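Local coordinates for peptidoglycan-recognition protein SA (Drosophila melanogaster, PDB 1SXR), which recognises peptidoglycan of Gram-positive bacteria in innate immunity and activates the Toll pathway, at residues Q157-G160 and L161-N165. Numbering follows the deposited sequence.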
loop_
_atom_site.group_PDB
_atom_site.type_symbol
_atom_site.label_atom_id
_atom_site.label_comp_id
_atom_site.label_asym_id
_atom_site.label_seq_id
_atom_site.Cartn_x
_atom_site.Cartn_y
_atom_site.Cartn_z
ATOM N N GLN A 157 9.721 6.437 -8.908
ATOM C CA GLN A 157 10.549 5.249 -8.951
ATOM C C GLN A 157 9.940 4.136 -8.114
ATOM O O GLN A 157 10.329 2.986 -8.219
ATOM C CB GLN A 157 11.956 5.528 -8.417
ATOM C CG GLN A 157 12.732 6.611 -9.155
ATOM C CD GLN A 157 14.245 6.456 -8.992
ATOM O OE1 GLN A 157 14.722 5.483 -8.391
ATOM N NE2 GLN A 157 14.994 7.397 -9.538
ATOM N N SER A 158 8.984 4.498 -7.259
ATOM C CA SER A 158 8.339 3.525 -6.376
ATOM C C SER A 158 7.693 2.410 -7.209
ATOM O O SER A 158 7.038 2.708 -8.215
ATOM C CB SER A 158 7.283 4.282 -5.553
ATOM O OG SER A 158 6.626 3.438 -4.655
ATOM N N PRO A 159 7.800 1.135 -6.818
ATOM C CA PRO A 159 8.327 0.646 -5.537
ATOM C C PRO A 159 9.807 0.297 -5.492
ATOM O O PRO A 159 10.222 -0.463 -4.602
ATOM C CB PRO A 159 7.579 -0.675 -5.366
ATOM C CG PRO A 159 7.458 -1.212 -6.799
ATOM C CD PRO A 159 7.248 0.029 -7.646
ATOM N N GLY A 160 10.584 0.844 -6.425
ATOM C CA GLY A 160 12.023 0.552 -6.497
ATOM C C GLY A 160 12.237 -0.534 -7.537
ATOM O O GLY A 160 11.504 -1.499 -7.558
ATOM N N LEU A 161 13.271 -0.392 -8.377
ATOM C CA LEU A 161 13.495 -1.337 -9.484
ATOM C C LEU A 161 13.569 -2.801 -9.067
ATOM O O LEU A 161 12.993 -3.661 -9.719
ATOM C CB LEU A 161 14.775 -0.981 -10.235
ATOM C CG LEU A 161 15.027 -1.824 -11.490
ATOM C CD1 LEU A 161 13.816 -1.765 -12.412
ATOM C CD2 LEU A 161 16.292 -1.338 -12.210
ATOM N N THR A 162 14.283 -3.094 -7.989
ATOM C CA THR A 162 14.436 -4.487 -7.563
ATOM C C THR A 162 13.095 -5.105 -7.166
ATOM O O THR A 162 12.775 -6.255 -7.492
ATOM C CB THR A 162 15.453 -4.597 -6.437
ATOM O OG1 THR A 162 16.751 -4.252 -6.954
ATOM C CG2 THR A 162 15.602 -6.049 -5.994
ATOM N N LEU A 163 12.290 -4.322 -6.469
ATOM C CA LEU A 163 10.986 -4.815 -6.075
ATOM C C LEU A 163 10.009 -4.893 -7.272
ATOM O O LEU A 163 9.208 -5.824 -7.374
ATOM C CB LEU A 163 10.442 -3.961 -4.930
ATOM C CG LEU A 163 9.033 -4.280 -4.407
ATOM C CD1 LEU A 163 8.819 -5.767 -4.111
ATOM C CD2 LEU A 163 8.757 -3.440 -3.158
ATOM N N TYR A 164 10.098 -3.927 -8.179
ATOM C CA TYR A 164 9.290 -3.925 -9.395
ATOM C C TYR A 164 9.574 -5.189 -10.187
ATOM O O TYR A 164 8.638 -5.839 -10.666
ATOM C CB TYR A 164 9.584 -2.702 -10.234
ATOM C CG TYR A 164 8.802 -2.634 -11.526
ATOM C CD1 TYR A 164 7.486 -3.067 -11.601
ATOM C CD2 TYR A 164 9.376 -2.099 -12.666
ATOM C CE1 TYR A 164 6.769 -2.987 -12.803
ATOM C CE2 TYR A 164 8.667 -2.012 -13.862
ATOM C CZ TYR A 164 7.368 -2.457 -13.915
ATOM O OH TYR A 164 6.679 -2.370 -15.101
ATOM N N ASN A 165 10.857 -5.545 -10.306
ATOM C CA ASN A 165 11.207 -6.769 -11.023
ATOM C C ASN A 165 10.587 -8.009 -10.397
ATOM O O ASN A 165 10.198 -8.932 -11.116
ATOM C CB ASN A 165 12.723 -6.925 -11.167
ATOM C CG ASN A 165 13.311 -5.938 -12.146
ATOM O OD1 ASN A 165 12.609 -5.422 -13.019
ATOM N ND2 ASN A 165 14.612 -5.651 -12.003
HETATM O O HOH W 1 14.174 2.275 -8.857
#
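The carbonyl oxygen of G160 accepts a hydrogen bond from the backbone N of Y164 at 2.9 Å, almost straight at the hydrogen (163°), closing the first turn of helix 161-167. G160 is both the N-cap of this helix and the last residue of a type VIa beta turn, Q157 to G160, in the loop after strand 145-149 of the amidase-like PGRP fold. The turn is built over the cis peptide bond between S158 and P159 and fastened by G160 N to Q157 O at 2.8 Å. G160 has a positive phi of 97°; a side chain here would collide with P159 O, and glycine avoids this. At the exposed edge, one water accepts from L161 N at 2.9 Å and, over a longer 3.3 Å to Q157 OE1, links that side chain loosely to the helix start. On the buried side L163, with CG anti to the backbone N (chi1 177°), lies alongside the proline: its CD2 meets P159 CB at 3.7 Å. Replacing L163 by alanine removes CG and both methyls, which would probably leave P159 CB without the CD2 contact and open a gap between the proline and F115. P159 and Y164 both rest on A149, joining the turn and the helix start to the edge strand 145-149. S158 OG bonds to H41 ND1 and H42 N, while its N bonds to OG1 of T156, a residue inferred to interact with peptidoglycan. Buried P159 O has no hydrogen-bonding partner and faces carbon instead, with L163 CB 3.5 Å away.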